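Long-range contacts in chitinase (Paenibacillus sp. FPU-7, PDB 5GZT), which probably hydrolyses internal beta-1,4 linkages between N-acetylglucosamine units in chitin and chitodextrins, acting as an endochitinase: residues L96-S101 with I122-K127; V115-L120 with T134-L139; H982-Y987 with K1097-Y1102; T988-P993 with D1069-A1074. All coordinates share one frame; numbering follows the deposited sequence. Where two conformers were deposited one is given.

Contact 1: L96-S101 with I122-K127; sequences LTVAAS and IKTQIK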
loop_
_atom_site.group_PDB
_atom_site.type_symbol
_atom_site.label_atom_id
_atom_site.label_comp_id
_atom_site.label_asym_id
_atom_site.label_seq_id
_atom_site.Cartn_x
_atom_site.Cartn_y
_atom_site.Cartn_z
ATOM N N LEU B 96 12.008 46.780 29.448
ATOM C CA LEU B 96 11.834 47.966 30.259
ATOM C C LEU B 96 11.082 47.478 31.456
ATOM O O LEU B 96 10.039 46.821 31.296
ATOM C CB LEU B 96 11.008 49.004 29.489
ATOM C CG LEU B 96 10.498 50.290 30.131
ATOM C CD1 LEU B 96 11.458 51.047 30.979
ATOM C CD2 LEU B 96 10.010 51.228 29.001
ATOM N N THR B 97 11.530 47.867 32.645
ATOM C CA THR B 97 10.953 47.365 33.875
ATOM C C THR B 97 10.656 48.511 34.769
ATOM O O THR B 97 11.528 49.344 34.987
ATOM C CB THR B 97 11.940 46.351 34.559
ATOM O OG1 THR B 97 12.099 45.185 33.721
ATOM C CG2 THR B 97 11.403 45.947 35.947
ATOM N N VAL B 98 9.420 48.555 35.297
ATOM C CA VAL B 98 9.033 49.592 36.184
ATOM C C VAL B 98 8.877 48.906 37.559
ATOM O O VAL B 98 8.017 48.052 37.759
ATOM C CB VAL B 98 7.736 50.268 35.721
ATOM C CG1 VAL B 98 7.449 51.423 36.622
ATOM C CG2 VAL B 98 7.851 50.713 34.236
ATOM N N ALA B 99 9.699 49.329 38.505
ATOM C CA ALA B 99 9.795 48.677 39.816
ATOM C C ALA B 99 8.684 49.081 40.721
ATOM O O ALA B 99 8.092 50.163 40.568
ATOM C CB ALA B 99 11.144 49.047 40.475
ATOM N N ALA B 100 8.485 48.245 41.754
ATOM C CA ALA B 100 7.445 48.398 42.752
ATOM C C ALA B 100 7.603 49.681 43.517
ATOM O O ALA B 100 6.605 50.217 44.090
ATOM C CB ALA B 100 7.478 47.190 43.750
ATOM N N SER B 101 8.834 50.144 43.617
ATOM C CA SER B 101 9.060 51.441 44.251
ATOM C C SER B 101 8.580 52.694 43.466
ATOM O O SER B 101 8.495 53.786 44.062
ATOM C CB SER B 101 10.533 51.601 44.554
ATOM O OG SER B 101 10.847 50.883 45.735
ATOM N N ILE B 122 4.300 48.138 39.408
ATOM C CA ILE B 122 3.586 49.231 40.058
ATOM C C ILE B 122 2.549 49.778 39.022
ATOM O O ILE B 122 2.722 49.610 37.836
ATOM C CB ILE B 122 4.584 50.380 40.479
ATOM C CG1 ILE B 122 4.004 51.474 41.408
ATOM C CG2 ILE B 122 5.056 51.113 39.225
ATOM C CD1 ILE B 122 3.416 51.026 42.741
ATOM N N LYS B 123 1.441 50.331 39.479
ATOM C CA LYS B 123 0.425 50.898 38.566
ATOM C C LYS B 123 1.086 52.048 37.786
ATOM O O LYS B 123 1.631 52.993 38.404
ATOM C CB LYS B 123 -0.805 51.397 39.330
ATOM C CG LYS B 123 -1.874 51.940 38.379
ATOM C CD LYS B 123 -3.083 52.388 39.149
ATOM C CE LYS B 123 -4.183 52.825 38.228
ATOM N NZ LYS B 123 -5.472 52.992 38.968
ATOM N N THR B 124 1.107 51.863 36.467
ATOM C CA THR B 124 1.882 52.689 35.562
ATOM C C THR B 124 1.000 53.239 34.482
ATOM O O THR B 124 0.128 52.530 33.935
ATOM C CB THR B 124 3.010 51.904 34.842
ATOM O OG1 THR B 124 2.454 50.823 34.084
ATOM C CG2 THR B 124 4.000 51.365 35.821
ATOM N N GLN B 125 1.233 54.495 34.144
ATOM C CA GLN B 125 0.552 55.092 32.981
ATOM C C GLN B 125 1.507 55.084 31.798
ATOM O O GLN B 125 2.529 55.747 31.855
ATOM C CB GLN B 125 0.140 56.510 33.294
ATOM C CG GLN B 125 -0.985 56.577 34.318
ATOM C CD GLN B 125 -1.448 58.012 34.600
ATOM O OE1 GLN B 125 -0.746 58.804 35.257
ATOM N NE2 GLN B 125 -2.613 58.355 34.066
ATOM N N ILE B 126 1.131 54.407 30.714
ATOM C CA ILE B 126 1.962 54.335 29.533
ATOM C C ILE B 126 1.209 55.151 28.465
ATOM O O ILE B 126 0.027 54.876 28.131
ATOM C CB ILE B 126 2.210 52.920 28.984
ATOM C CG1 ILE B 126 2.965 52.031 30.050
ATOM C CG2 ILE B 126 3.040 52.942 27.672
ATOM C CD1 ILE B 126 2.020 51.321 31.008
ATOM N N LYS B 127 1.929 56.130 27.940
ATOM C CA LYS B 127 1.376 57.143 27.048
ATOM C C LYS B 127 2.100 57.085 25.735
ATOM O O LYS B 127 3.308 56.731 25.679
ATOM C CB LYS B 127 1.649 58.538 27.648
ATOM C CG LYS B 127 0.960 58.738 29.002
ATOM C CD LYS B 127 1.069 60.143 29.590
ATOM C CE LYS B 127 0.260 60.137 30.934
ATOM N NZ LYS B 127 0.351 61.377 31.769
#

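Contact 2: V115-L120 with T134-L139; sequences VTTLTL and TAVVNL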
loop_
_atom_site.group_PDB
_atom_site.type_symbol
_atom_site.label_atom_id
_atom_site.label_comp_id
_atom_site.label_asym_id
_atom_site.label_seq_id
_atom_site.Cartn_x
_atom_site.Cartn_y
_atom_site.Cartn_z
ATOM N N VAL B 115 9.296 48.865 22.448
ATOM C CA VAL B 115 9.741 48.175 23.641
ATOM C C VAL B 115 9.350 46.703 23.417
ATOM O O VAL B 115 8.169 46.386 23.171
ATOM C CB VAL B 115 9.114 48.807 24.880
ATOM C CG1 VAL B 115 9.609 48.101 26.157
ATOM C CG2 VAL B 115 9.476 50.312 24.954
ATOM N N THR B 116 10.334 45.791 23.352
ATOM C CA THR B 116 9.941 44.377 23.091
ATOM C C THR B 116 9.155 43.765 24.310
ATOM O O THR B 116 8.134 43.078 24.136
ATOM C CB THR B 116 11.194 43.510 22.894
ATOM O OG1 THR B 116 11.968 44.053 21.851
ATOM C CG2 THR B 116 10.827 42.035 22.549
ATOM N N THR B 117 9.701 43.985 25.505
ATOM C CA THR B 117 9.100 43.533 26.782
ATOM C C THR B 117 9.010 44.636 27.801
ATOM O O THR B 117 10.007 45.282 28.154
ATOM C CB THR B 117 9.872 42.295 27.332
ATOM O OG1 THR B 117 9.804 41.305 26.310
ATOM C CG2 THR B 117 9.196 41.728 28.613
ATOM N N LEU B 118 7.786 44.885 28.256
ATOM C CA LEU B 118 7.572 45.853 29.305
ATOM C C LEU B 118 7.010 45.089 30.546
ATOM O O LEU B 118 5.943 44.480 30.458
ATOM C CB LEU B 118 6.589 46.965 28.859
ATOM C CG LEU B 118 6.157 47.928 29.923
ATOM C CD1 LEU B 118 7.225 48.875 30.446
ATOM C CD2 LEU B 118 4.932 48.708 29.518
ATOM N N THR B 119 7.701 45.199 31.683
ATOM C CA THR B 119 7.319 44.517 32.928
ATOM C C THR B 119 6.898 45.555 33.963
ATOM O O THR B 119 7.655 46.431 34.326
ATOM C CB THR B 119 8.436 43.593 33.420
ATOM O OG1 THR B 119 8.766 42.697 32.365
ATOM C CG2 THR B 119 8.049 42.793 34.668
ATOM N N LEU B 120 5.664 45.426 34.438
ATOM C CA LEU B 120 5.097 46.358 35.368
ATOM C C LEU B 120 4.864 45.765 36.782
ATOM O O LEU B 120 4.106 44.792 36.924
ATOM C CB LEU B 120 3.769 46.833 34.807
ATOM C CG LEU B 120 3.808 47.422 33.367
ATOM C CD1 LEU B 120 2.408 47.791 32.940
ATOM C CD2 LEU B 120 4.718 48.611 33.400
ATOM N N THR B 134 5.293 42.870 24.286
ATOM C CA THR B 134 4.605 42.088 25.384
ATOM C C THR B 134 4.626 42.858 26.680
ATOM O O THR B 134 5.718 43.308 27.052
ATOM C CB THR B 134 5.268 40.728 25.565
ATOM O OG1 THR B 134 5.173 40.056 24.336
ATOM C CG2 THR B 134 4.542 39.791 26.668
ATOM N N ALA B 135 3.440 43.119 27.274
ATOM C CA ALA B 135 3.346 43.787 28.554
ATOM C C ALA B 135 3.177 42.630 29.593
ATOM O O ALA B 135 2.220 41.867 29.502
ATOM C CB ALA B 135 2.138 44.713 28.642
ATOM N N VAL B 136 4.094 42.570 30.555
ATOM C CA VAL B 136 4.095 41.569 31.666
ATOM C C VAL B 136 3.611 42.343 32.866
ATOM O O VAL B 136 4.286 43.244 33.384
ATOM C CB VAL B 136 5.455 40.988 31.882
ATOM C CG1 VAL B 136 5.423 39.965 33.070
ATOM C CG2 VAL B 136 5.920 40.257 30.639
ATOM N N VAL B 137 2.363 42.135 33.177
ATOM C CA VAL B 137 1.685 42.907 34.219
ATOM C C VAL B 137 1.613 41.981 35.486
ATOM O O VAL B 137 0.744 41.128 35.634
ATOM C CB VAL B 137 0.296 43.271 33.797
ATOM C CG1 VAL B 137 -0.294 44.254 34.776
ATOM C CG2 VAL B 137 0.299 43.826 32.354
ATOM N N ASN B 138 2.600 42.143 36.346
ATOM C CA ASN B 138 2.599 41.446 37.642
ATOM C C ASN B 138 1.635 42.088 38.546
ATOM O O ASN B 138 1.002 43.092 38.200
ATOM C CB ASN B 138 4.018 41.434 38.211
ATOM C CG ASN B 138 4.983 40.642 37.372
ATOM O OD1 ASN B 138 4.693 39.600 36.719
ATOM N ND2 ASN B 138 6.213 41.099 37.433
ATOM N N LEU B 139 1.421 41.507 39.744
ATOM C CA LEU B 139 0.383 41.985 40.622
ATOM C C LEU B 139 0.482 43.442 40.889
ATOM O O LEU B 139 -0.539 44.129 40.969
ATOM C CB LEU B 139 0.462 41.235 41.947
ATOM C CG LEU B 139 -0.517 41.577 43.041
ATOM C CD1 LEU B 139 -1.911 41.267 42.542
ATOM C CD2 LEU B 139 -0.116 40.689 44.251
HETATM O O HOH W 1 7.588 40.879 23.013
#

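Contact 3: H982-Y987 with K1097-Y1102; sequences HQASVY and KYKAEY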
loop_
_atom_site.group_PDB
_atom_site.type_symbol
_atom_site.label_atom_id
_atom_site.label_comp_id
_atom_site.label_asym_id
_atom_site.label_seq_id
_atom_site.Cartn_x
_atom_site.Cartn_y
_atom_site.Cartn_z
ATOM N N HIS B 982 0.612 -20.574 -21.447
ATOM C CA HIS B 982 0.312 -22.001 -21.455
ATOM C C HIS B 982 -1.137 -22.168 -21.959
ATOM O O HIS B 982 -2.081 -21.479 -21.434
ATOM C CB HIS B 982 0.400 -22.539 -20.073
ATOM C CG HIS B 982 1.763 -22.434 -19.466
ATOM N ND1 HIS B 982 2.859 -23.101 -19.973
ATOM C CD2 HIS B 982 2.184 -21.806 -18.336
ATOM C CE1 HIS B 982 3.911 -22.844 -19.220
ATOM N NE2 HIS B 982 3.521 -22.095 -18.201
ATOM N N GLN B 983 -1.268 -22.971 -22.997
ATOM C CA GLN B 983 -2.601 -23.242 -23.632
ATOM C C GLN B 983 -3.460 -24.257 -22.867
ATOM O O GLN B 983 -4.672 -24.259 -23.055
ATOM C CB GLN B 983 -2.469 -23.684 -25.090
ATOM C CG GLN B 983 -1.847 -25.064 -25.352
ATOM C CD GLN B 983 -2.793 -26.104 -25.974
ATOM O OE1 GLN B 983 -4.074 -25.970 -25.950
ATOM N NE2 GLN B 983 -2.189 -27.178 -26.471
ATOM N N ALA B 984 -2.841 -25.050 -21.992
ATOM C CA ALA B 984 -3.482 -26.164 -21.336
ATOM C C ALA B 984 -3.031 -26.420 -19.893
ATOM O O ALA B 984 -3.197 -27.532 -19.366
ATOM C CB ALA B 984 -3.227 -27.402 -22.153
ATOM N N SER B 985 -2.493 -25.406 -19.217
ATOM C CA SER B 985 -1.836 -25.679 -17.926
ATOM C C SER B 985 -2.812 -26.123 -16.849
ATOM O O SER B 985 -3.887 -25.504 -16.678
ATOM C CB SER B 985 -1.098 -24.447 -17.426
ATOM O OG SER B 985 -1.951 -23.336 -17.310
ATOM N N VAL B 986 -2.418 -27.131 -16.080
ATOM C CA VAL B 986 -3.231 -27.605 -14.987
ATOM C C VAL B 986 -3.364 -26.627 -13.813
ATOM O O VAL B 986 -4.521 -26.451 -13.336
ATOM C CB VAL B 986 -2.893 -29.029 -14.590
ATOM C CG1 VAL B 986 -1.400 -29.270 -14.495
ATOM C CG2 VAL B 986 -3.611 -29.440 -13.314
ATOM N N TYR B 987 -2.291 -25.902 -13.440
ATOM C CA TYR B 987 -2.390 -24.744 -12.542
ATOM C C TYR B 987 -1.981 -23.434 -13.202
ATOM O O TYR B 987 -1.374 -23.405 -14.298
ATOM C CB TYR B 987 -1.601 -25.002 -11.227
ATOM C CG TYR B 987 -1.997 -26.293 -10.474
ATOM C CD1 TYR B 987 -3.044 -26.343 -9.555
ATOM C CD2 TYR B 987 -1.283 -27.417 -10.641
ATOM C CE1 TYR B 987 -3.371 -27.552 -8.852
ATOM C CE2 TYR B 987 -1.607 -28.591 -9.995
ATOM C CZ TYR B 987 -2.651 -28.667 -9.114
ATOM O OH TYR B 987 -2.893 -29.949 -8.516
ATOM N N LYS B 1097 -0.308 -36.618 -16.110
ATOM C CA LYS B 1097 -0.283 -37.213 -14.782
ATOM C C LYS B 1097 -0.823 -36.248 -13.791
ATOM O O LYS B 1097 -1.666 -36.644 -12.931
ATOM C CB LYS B 1097 1.104 -37.646 -14.362
ATOM C CG LYS B 1097 1.213 -38.103 -12.928
ATOM C CD LYS B 1097 2.519 -38.834 -12.697
ATOM C CE LYS B 1097 3.404 -38.125 -11.719
ATOM N NZ LYS B 1097 3.971 -36.902 -12.351
ATOM N N TYR B 1098 -0.355 -35.007 -13.830
ATOM C CA TYR B 1098 -0.839 -34.055 -12.851
ATOM C C TYR B 1098 -2.387 -33.719 -13.028
ATOM O O TYR B 1098 -3.024 -33.378 -12.062
ATOM C CB TYR B 1098 -0.026 -32.791 -12.906
ATOM C CG TYR B 1098 1.306 -32.878 -12.130
ATOM C CD1 TYR B 1098 1.342 -32.633 -10.802
ATOM C CD2 TYR B 1098 2.504 -33.126 -12.778
ATOM C CE1 TYR B 1098 2.543 -32.709 -10.091
ATOM C CE2 TYR B 1098 3.722 -33.237 -12.090
ATOM C CZ TYR B 1098 3.732 -32.990 -10.750
ATOM O OH TYR B 1098 4.869 -33.027 -10.037
ATOM N N LYS B 1099 -2.897 -33.709 -14.273
ATOM C CA LYS B 1099 -4.374 -33.525 -14.548
ATOM C C LYS B 1099 -5.146 -34.642 -13.900
ATOM O O LYS B 1099 -6.149 -34.401 -13.252
ATOM C CB LYS B 1099 -4.637 -33.478 -16.033
ATOM C CG LYS B 1099 -4.188 -32.110 -16.568
ATOM C CD LYS B 1099 -4.486 -31.888 -18.037
ATOM C CE LYS B 1099 -4.148 -30.431 -18.360
ATOM N NZ LYS B 1099 -4.456 -30.057 -19.757
ATOM N N ALA B 1100 -4.615 -35.837 -14.018
ATOM C CA ALA B 1100 -5.198 -37.013 -13.470
ATOM C C ALA B 1100 -5.177 -37.036 -11.921
ATOM O O ALA B 1100 -6.160 -37.398 -11.232
ATOM C CB ALA B 1100 -4.515 -38.227 -14.021
ATOM N N GLU B 1101 -4.054 -36.555 -11.382
ATOM C CA GLU B 1101 -3.905 -36.373 -9.977
ATOM C C GLU B 1101 -4.855 -35.326 -9.446
ATOM O O GLU B 1101 -5.428 -35.546 -8.412
ATOM C CB GLU B 1101 -2.451 -35.963 -9.644
ATOM C CG GLU B 1101 -2.217 -35.789 -8.148
ATOM C CD GLU B 1101 -0.738 -35.607 -7.828
ATOM O OE1 GLU B 1101 -0.182 -36.400 -7.080
ATOM O OE2 GLU B 1101 -0.179 -34.697 -8.366
ATOM N N TYR B 1102 -4.990 -34.212 -10.166
ATOM C CA TYR B 1102 -5.958 -33.182 -9.876
ATOM C C TYR B 1102 -7.359 -33.779 -9.818
ATOM O O TYR B 1102 -8.064 -33.603 -8.856
ATOM C CB TYR B 1102 -5.850 -32.039 -10.907
ATOM C CG TYR B 1102 -6.664 -30.805 -10.539
ATOM C CD1 TYR B 1102 -6.136 -29.823 -9.670
ATOM C CD2 TYR B 1102 -7.971 -30.637 -10.978
ATOM C CE1 TYR B 1102 -6.923 -28.738 -9.314
ATOM C CE2 TYR B 1102 -8.724 -29.540 -10.656
ATOM C CZ TYR B 1102 -8.210 -28.591 -9.815
ATOM O OH TYR B 1102 -8.993 -27.538 -9.385
#

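Contact 4: T988-P993 with D1069-A1074; sequences TSALSP and DNSAKA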
loop_
_atom_site.group_PDB
_atom_site.type_symbol
_atom_site.label_atom_id
_atom_site.label_comp_id
_atom_site.label_asym_id
_atom_site.label_seq_id
_atom_site.Cartn_x
_atom_site.Cartn_y
_atom_site.Cartn_z
ATOM N N THR B 988 -2.441 -22.338 -12.612
ATOM C CA THR B 988 -2.166 -21.032 -13.188
ATOM C C THR B 988 -0.703 -20.707 -12.751
ATOM O O THR B 988 -0.385 -20.762 -11.534
ATOM C CB THR B 988 -3.085 -19.956 -12.597
ATOM O OG1 THR B 988 -4.454 -20.171 -12.955
ATOM C CG2 THR B 988 -2.664 -18.584 -13.131
ATOM N N SER B 989 0.181 -20.393 -13.692
ATOM C CA SER B 989 1.599 -20.063 -13.345
ATOM C C SER B 989 1.682 -18.908 -12.350
ATOM O O SER B 989 0.953 -17.903 -12.466
ATOM C CB SER B 989 2.361 -19.633 -14.590
ATOM O OG SER B 989 3.722 -19.281 -14.294
ATOM N N ALA B 990 2.635 -19.006 -11.425
ATOM C CA ALA B 990 2.944 -17.911 -10.442
ATOM C C ALA B 990 3.331 -16.647 -11.191
ATOM O O ALA B 990 3.049 -15.546 -10.734
ATOM C CB ALA B 990 4.050 -18.361 -9.419
ATOM N N LEU B 991 3.903 -16.819 -12.387
ATOM C CA LEU B 991 4.239 -15.696 -13.288
ATOM C C LEU B 991 3.133 -15.169 -14.200
ATOM O O LEU B 991 3.416 -14.316 -15.025
ATOM C CB LEU B 991 5.484 -16.033 -14.107
ATOM C CG LEU B 991 6.722 -16.256 -13.218
ATOM C CD1 LEU B 991 8.006 -16.514 -14.034
ATOM C CD2 LEU B 991 6.935 -15.071 -12.255
ATOM N N SER B 992 1.868 -15.596 -14.042
ATOM C CA SER B 992 0.824 -14.991 -14.814
ATOM C C SER B 992 -0.444 -14.925 -13.967
ATOM O O SER B 992 -1.413 -15.693 -14.196
ATOM C CB SER B 992 0.634 -15.780 -16.141
ATOM O OG SER B 992 -0.254 -15.057 -16.955
ATOM N N PRO B 993 -0.459 -13.998 -12.994
ATOM C CA PRO B 993 -1.568 -13.943 -12.114
ATOM C C PRO B 993 -2.923 -13.828 -12.860
ATOM O O PRO B 993 -3.049 -13.068 -13.782
ATOM C CB PRO B 993 -1.293 -12.658 -11.253
ATOM C CG PRO B 993 0.218 -12.436 -11.374
ATOM C CD PRO B 993 0.591 -13.000 -12.670
ATOM N N ASP B 1069 7.316 -25.250 -16.473
ATOM C CA ASP B 1069 6.788 -24.285 -15.493
ATOM C C ASP B 1069 6.232 -25.018 -14.284
ATOM O O ASP B 1069 5.122 -25.599 -14.295
ATOM C CB ASP B 1069 5.780 -23.332 -16.114
ATOM C CG ASP B 1069 5.298 -22.298 -15.160
ATOM O OD1 ASP B 1069 5.399 -22.491 -13.914
ATOM O OD2 ASP B 1069 4.727 -21.284 -15.636
ATOM N N ASN B 1070 7.011 -25.015 -13.200
ATOM C CA ASN B 1070 6.673 -25.874 -12.091
ATOM C C ASN B 1070 5.484 -25.353 -11.346
ATOM O O ASN B 1070 4.817 -26.112 -10.702
ATOM C CB ASN B 1070 7.856 -26.071 -11.139
ATOM C CG ASN B 1070 7.640 -27.289 -10.247
ATOM O OD1 ASN B 1070 7.523 -28.429 -10.726
ATOM N ND2 ASN B 1070 7.481 -27.035 -8.943
ATOM N N SER B 1071 5.225 -24.049 -11.374
ATOM C CA SER B 1071 4.082 -23.565 -10.676
ATOM C C SER B 1071 2.830 -23.970 -11.505
ATOM O O SER B 1071 1.816 -24.337 -10.903
ATOM C CB SER B 1071 4.132 -22.036 -10.389
ATOM O OG SER B 1071 4.043 -21.294 -11.546
ATOM N N ALA B 1072 2.938 -23.949 -12.837
ATOM C CA ALA B 1072 1.811 -24.328 -13.747
ATOM C C ALA B 1072 1.641 -25.820 -13.935
ATOM O O ALA B 1072 0.566 -26.258 -14.342
ATOM C CB ALA B 1072 1.970 -23.661 -15.111
ATOM N N LYS B 1073 2.704 -26.583 -13.641
ATOM C CA LYS B 1073 2.849 -27.974 -13.993
ATOM C C LYS B 1073 2.604 -28.200 -15.482
ATOM O O LYS B 1073 1.846 -29.072 -15.901
ATOM C CB LYS B 1073 1.929 -28.867 -13.111
ATOM C CG LYS B 1073 2.108 -28.687 -11.609
ATOM C CD LYS B 1073 3.547 -29.069 -11.203
ATOM C CE LYS B 1073 3.845 -28.882 -9.678
ATOM N NZ LYS B 1073 4.954 -29.834 -9.384
ATOM N N ALA B 1074 3.296 -27.422 -16.273
ATOM C CA ALA B 1074 3.114 -27.408 -17.699
ATOM C C ALA B 1074 4.436 -27.404 -18.404
ATOM O O ALA B 1074 5.311 -26.576 -18.051
ATOM C CB ALA B 1074 2.324 -26.156 -18.114
HETATM O O HOH W 2 0.752 -21.984 -9.573
#

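Contact 1: L96-S101 with I122-K127
Val-98 meets Ile-122 at a corner of a parallel beta-helix, a fold in which the chain winds between two parallel sheets and stacks coil upon coil. Strand 92-98 lies in one sheet and strand 125-127 in the other; Ile-122 belongs to the bend that brings the next coil across from strand 114-120.

The apolar contacts come first. The side chains of Val-98 and Ile-122 cross at about a right angle, with CG1 of Val-98 3.5 Å from CG2 of Ile-122. CG1 of Val-98 stands opposite the backbone nitrogen (chi1 -175°), which carries it across to Ile-122. Leu-120 and Ala-105 also touch Val-98, so this valine is buried among neighbouring coils.

A second group consists of methyl groups lying against backbone carbonyls. CG2 of Ile-122 is 3.5 Å from Ala-99 O, while the other branch of the same side chain runs on to place CD1 3.6 Å from Ala-100 O. Ile-122 thus straddles two successive carbonyls of the preceding corner, and the two corners come close enough to leave the CA atoms of Ala-100 and Ile-122 4.8 Å apart. No hydrogen bond joins the two segments; they meet by apolar packing and by methyls against carbonyls. Val-98 bonds through its backbone to Thr-119, and Thr-124 N donates to the hydroxyl of Ser-144.

The last contact is less certain, because Thr-124 has two conformers: in one of them its CG2 approaches Val-98 tip to tip, 3.5 Å from CG1.

Contact 2: V115-L120 with T134-L139
Leu-118 and Leu-120 bind strand 134-137 through their backbones, joining two neighbouring parallel strands of a beta-helix sheet, and this is the tightly packed part of the contact. The axes of the segments 117-120 and 134-137 approach to 4.6 Å, at 16° to each other. Thr-134 O receives Leu-118 N, Leu-118 O receives Val-136 N at 2.7 Å, and Val-136 O receives Leu-120 N at 2.8 Å; all three bonds are nearly straight. Between them the CA hydrogens of Thr-117, Ala-135 and Thr-119 point at the same carbonyls. Leu-118, Leu-120, Ala-135 and Val-137 turn to the buried face, where Phe-146 of the other sheet packs on the first three.

Both ends are looser. Thr-134 N reaches Thr-116 O with its N-H bent to 138°, and a water molecule donates to that carbonyl while also bonding Thr-134 OG1, which Lys-152 NZ holds as well. At the far end Asn-138 N makes a weak bond of 3.1 Å to Leu-120 O.

The other face, partly exposed, carries Thr-117, Thr-119, Thr-134 and Val-136. Thr-119 runs alongside Val-136 in the same direction; its OG1, opposite the carbonyl carbon (chi1 -55°), comes 3.8 Å from CB of Val-136, and Thr-117 offers CG2 to CG2 of Val-136 at 4.1 Å. With a glycine in place of Thr-119, Val-136 would probably lose cover along that flank, leaving a gap beside its methyls. The chemistry implies that backbone bonds fix the strand register, while side chains distinguish an apolar interior from a more polar outer face.

Contact 3: H982-Y987 with K1097-Y1102
Val-986 lies over the stem of Lys-1099, its CB 3.9 Å from the lysine CG, where a loop of the C-terminal TIM barrel, of glycosyl hydrolase family 18, packs on helix 1093-1106. That helix leads into barrel strand 1110-1114; the loop follows strand 964-967. The valine side chain crosses that of Tyr-1098 at about a right angle, CG1 touching CB, and runs past Tyr-1102 in the opposite direction, CG2 nearest its CB. CG2 also sits 3.9 Å above one face of the Tyr-987 ring, near the rim.

Beyond CG the lysine chain is extended, so the ammonium group clears the valine and donates to Ala-984 O at 2.8 Å, in the carbonyl plane and on a lone pair. The same NZ forms a salt bridge with Asp-1091 and a hydrogen bond to Gly-1018 O, so this buried charge is well supplied with partners.

The two tyrosines form an oblique pair, ring centroids 5.6 Å apart and planes at 76°. Tyr-1102 OH is engaged by Asp-999 and Arg-1006, which anchor that ring toward helix 998-1007, while Tyr-987 OH lies in the plane of the Tyr-1102 ring, at its edge, 3.4 Å from CD1.

Contact 4: T988-P993 with D1069-A1074
With OG opposite its backbone nitrogen (chi1 179°), Ser-989 turns its hydroxyl to Asp-1069 and donates to OD2 over 2.6 Å, on the syn lone pair of that oxygen, which also receives His-982 NE2. The second bond across the contact runs from Ala-990 N to Ser-1071 OG, 2.7 Å long and nearly straight at 172°. Ser-1071 OG donates to Asp-1069 OD1, again on a syn lone pair, linking loop N-H to carboxylate. OD1 is also met by Ala-1072 N, well above the carboxylate plane, forming an Asx motif.

Residues 1069-1074 make the turn of a beta hairpin between strands 1065-1069 and 1074-1079, in the C-terminal family 18 domain; a G1 beta bulge sets Lys-1073 and Ala-1074 across from Asp-1069. The partner loop folds as a type I turn, Ser-989 to Ser-992, with Leu-991 N donating to Ser-989 OG in an ST turn. Were Asp-1069 an alanine, the hydroxyls of Ser-989 and Ser-1071 would be likely to lose the carboxylate they donate to, and Ala-1072 N its acceptor.

Further out, a water donates to both Thr-988 O and Ser-1071 O. Ala-990 CB rests 3.8 Å from Ser-1071 CB, and Ala-1072 CB lies 4.1 Å from Ser-989 CB.

The four contacts form two pairs at opposite ends of a long, multidomain chain. Contacts 1 and 2, with centres 9 Å apart, alternate their segments along the N-terminal beta-helix: strands 92-98 and 114-120 are neighbours in one sheet, and Leu-96 ties them by backbone bonds to Thr-117 and Thr-119. Contacts 3 and 4, with centres 10 Å apart, lie in the C-terminal family 18 domain, where 982-993 is one continuous loop gripped by the hairpin turn at 1069-1074 and by helix 1093-1106. Between the pairs, centres are 79 to 96 Å apart with no touch, so each pair belongs to the packing of its own domain and neither bridges the two.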